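Local coordinates for protein hyperpolarization-activated (Ih) channel (Strongylocentrotus purpuratus, PDB 2PTM) that probably forms part of a voltage-gated potassium-conducting channel, of which this C-terminal piece carries the C-linker and the domain that binds cyclic AMP, at residues Asp124-Asp129 / Ser156-Thr161. Sequence-based numbering, arbitrary orientation.
Sequences DIIMSD and SVKCET. With CMP (adenosine-3',5'-cyclic-monophosphate), chain C.
Asp124 and Lys158 exchange both of their backbone N-H...O bonds, Asp124 N to Lys158 O at 2.8 Å and Lys158 N to Asp124 O at 3.0 Å, and Ile126 does the same with Ser156. Between these hydrogen-bonded pairs of antiparallel strands, Ile125 faces Val157 as a non-hydrogen-bonded pair, with Val157 CA 3.3 Å from Asp124 O in a CA-H...O contact.

The apolar face belongs to this middle pair, whose beta-branched side chains suit strands walling a pocket. With CG1 anti to the carbonyl carbon (chi1 -53°), Ile125 lays CG2 against the face of the adenine, 3.7 Å from N9, and turns CD1 to Val157 CG2 at 3.8 Å; Val157 CG2 also meets ribose O4'.

On the other face, Ile126 CD1 rests on Lys158 CB, and the extended lysine carries its amine away from the strands. A water donates to Ile126 O and also bonds Ser156 OG, which accepts from Glu108 N-H.

Past the strand's end, Glu160 bends back (chi2 -83°), bringing OE1 2.8 Å from Asp124 OD2. Two charged carboxylates would repel here, probably raising the pKa of at least one; Asp124 OD1 bonds Ser135.

These are the two central strands of one sheet of the cyclic nucleotide-binding beta-roll, here walling the nucleoside pocket.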
loop_
_atom_site.group_PDB
_atom_site.type_symbol
_atom_site.label_atom_id
_atom_site.label_comp_id
_atom_site.label_asym_id
_atom_site.label_seq_id
_atom_site.Cartn_x
_atom_site.Cartn_y
_atom_site.Cartn_z
ATOM N N ASP A 124 30.334 -8.432 -15.004
ATOM C CA ASP A 124 30.591 -9.069 -16.291
ATOM C C ASP A 124 29.281 -9.233 -17.039
ATOM O O ASP A 124 28.273 -9.609 -16.440
ATOM C CB ASP A 124 31.202 -10.457 -16.092
ATOM C CG ASP A 124 32.638 -10.405 -15.615
ATOM O OD1 ASP A 124 33.339 -9.401 -15.872
ATOM O OD2 ASP A 124 33.072 -11.390 -14.990
ATOM N N ILE A 125 29.299 -8.946 -18.341
ATOM C CA ILE A 125 28.161 -9.204 -19.214
ATOM C C ILE A 125 28.392 -10.559 -19.887
ATOM O O ILE A 125 29.339 -10.716 -20.649
ATOM C CB ILE A 125 28.028 -8.104 -20.300
ATOM C CG1 ILE A 125 28.000 -6.704 -19.659
ATOM C CG2 ILE A 125 26.807 -8.350 -21.185
ATOM C CD1 ILE A 125 26.928 -6.519 -18.619
ATOM N N ILE A 126 27.536 -11.534 -19.597
ATOM C CA ILE A 126 27.757 -12.909 -20.036
ATOM C C ILE A 126 26.692 -13.350 -21.035
ATOM O O ILE A 126 25.508 -13.392 -20.705
ATOM C CB ILE A 126 27.749 -13.876 -18.824
ATOM C CG1 ILE A 126 28.698 -13.361 -17.732
ATOM C CG2 ILE A 126 28.082 -15.305 -19.268
ATOM C CD1 ILE A 126 28.746 -14.223 -16.487
ATOM N N MET A 127 27.109 -13.678 -22.252
ATOM C CA MET A 127 26.172 -14.088 -23.292
ATOM C C MET A 127 25.605 -15.472 -23.003
ATOM O O MET A 127 26.110 -16.187 -22.139
ATOM C CB MET A 127 26.844 -14.060 -24.669
ATOM C CG MET A 127 27.404 -12.700 -25.044
ATOM S SD MET A 127 26.267 -11.357 -24.630
ATOM C CE MET A 127 24.832 -11.790 -25.627
ATOM N N SER A 128 24.561 -15.848 -23.737
ATOM C CA SER A 128 23.867 -17.106 -23.494
ATOM C C SER A 128 24.766 -18.314 -23.736
ATOM O O SER A 128 24.473 -19.419 -23.279
ATOM C CB SER A 128 22.618 -17.201 -24.370
ATOM O OG SER A 128 22.970 -17.321 -25.737
ATOM N N ASP A 129 25.856 -18.101 -24.462
ATOM C CA ASP A 129 26.798 -19.174 -24.744
ATOM C C ASP A 129 27.876 -19.250 -23.664
ATOM O O ASP A 129 28.682 -20.171 -23.642
ATOM C CB ASP A 129 27.423 -18.977 -26.130
ATOM C CG ASP A 129 28.119 -17.638 -26.268
ATOM O OD1 ASP A 129 29.059 -17.389 -25.495
ATOM O OD2 ASP A 129 27.735 -16.839 -27.146
ATOM N N SER A 156 23.307 -12.199 -19.297
ATOM C CA SER A 156 23.320 -12.197 -17.836
ATOM C C SER A 156 24.318 -11.155 -17.342
ATOM O O SER A 156 25.231 -10.762 -18.074
ATOM C CB SER A 156 23.682 -13.581 -17.289
ATOM O OG SER A 156 22.784 -14.569 -17.769
ATOM N N VAL A 157 24.137 -10.687 -16.108
ATOM C CA VAL A 157 25.073 -9.737 -15.526
ATOM C C VAL A 157 25.478 -10.264 -14.162
ATOM O O VAL A 157 24.624 -10.475 -13.299
ATOM C CB VAL A 157 24.436 -8.346 -15.377
ATOM C CG1 VAL A 157 25.441 -7.345 -14.776
ATOM C CG2 VAL A 157 23.909 -7.856 -16.745
ATOM N N LYS A 158 26.779 -10.482 -13.981
ATOM C CA LYS A 158 27.297 -11.116 -12.772
ATOM C C LYS A 158 28.311 -10.208 -12.107
ATOM O O LYS A 158 29.225 -9.721 -12.760
ATOM C CB LYS A 158 27.964 -12.450 -13.122
ATOM C CG LYS A 158 28.433 -13.294 -11.933
ATOM C CD LYS A 158 29.031 -14.609 -12.441
ATOM C CE LYS A 158 29.333 -15.584 -11.291
ATOM N NZ LYS A 158 30.087 -16.775 -11.771
ATOM N N CYS A 159 28.159 -9.991 -10.804
ATOM C CA CYS A 159 29.089 -9.144 -10.064
ATOM C C CYS A 159 30.463 -9.790 -9.881
ATOM O O CYS A 159 30.566 -10.945 -9.462
ATOM C CB CYS A 159 28.525 -8.830 -8.686
ATOM S SG CYS A 159 27.016 -7.885 -8.739
ATOM N N GLU A 160 31.518 -9.030 -10.163
ATOM C CA GLU A 160 32.874 -9.484 -9.883
ATOM C C GLU A 160 33.259 -9.064 -8.466
ATOM O O GLU A 160 33.932 -9.801 -7.768
ATOM C CB GLU A 160 33.880 -8.916 -10.899
ATOM C CG GLU A 160 33.812 -9.529 -12.287
ATOM C CD GLU A 160 34.585 -10.832 -12.384
ATOM O OE1 GLU A 160 35.359 -10.987 -13.348
ATOM O OE2 GLU A 160 34.430 -11.693 -11.487
ATOM N N THR A 161 32.811 -7.879 -8.049
ATOM C CA THR A 161 33.187 -7.304 -6.765
ATOM C C THR A 161 31.900 -7.059 -5.995
ATOM O O THR A 161 30.826 -7.384 -6.486
ATOM C CB THR A 161 33.874 -5.946 -6.962
ATOM O OG1 THR A 161 32.951 -5.034 -7.571
ATOM C CG2 THR A 161 35.108 -6.070 -7.863
HETATM P P CMP C . 19.078 -6.299 -20.612
HETATM O O1P CMP C . 18.876 -7.227 -21.851
HETATM O O2P CMP C . 17.906 -5.632 -20.069
HETATM O "O5'" CMP C . 19.896 -7.275 -19.628
HETATM C "C5'" CMP C . 21.278 -7.535 -19.684
HETATM C "C4'" CMP C . 22.107 -6.279 -19.915
HETATM O "O4'" CMP C . 23.445 -6.482 -20.358
HETATM C "C3'" CMP C . 21.511 -5.565 -21.104
HETATM O "O3'" CMP C . 20.170 -5.214 -21.117
HETATM C "C2'" CMP C . 22.500 -4.454 -21.462
HETATM O "O2'" CMP C . 22.423 -3.435 -20.475
HETATM C "C1'" CMP C . 23.794 -5.261 -21.101
HETATM N N9 CMP C . 24.519 -5.658 -22.274
HETATM C C8 CMP C . 24.211 -6.669 -23.219
HETATM N N7 CMP C . 25.153 -6.792 -24.170
HETATM C C5 CMP C . 26.110 -5.817 -23.865
HETATM C C6 CMP C . 27.334 -5.399 -24.463
HETATM N N6 CMP C . 27.811 -6.020 -25.589
HETATM N N1 CMP C . 28.030 -4.369 -23.893
HETATM C C2 CMP C . 27.544 -3.792 -22.770
HETATM N N3 CMP C . 26.415 -4.078 -22.087
HETATM C C4 CMP C . 25.736 -5.102 -22.657
HETATM O O HOH W 1 31.477 -11.747 -12.495
HETATM O O HOH W 2 23.720 -15.538 -20.197
#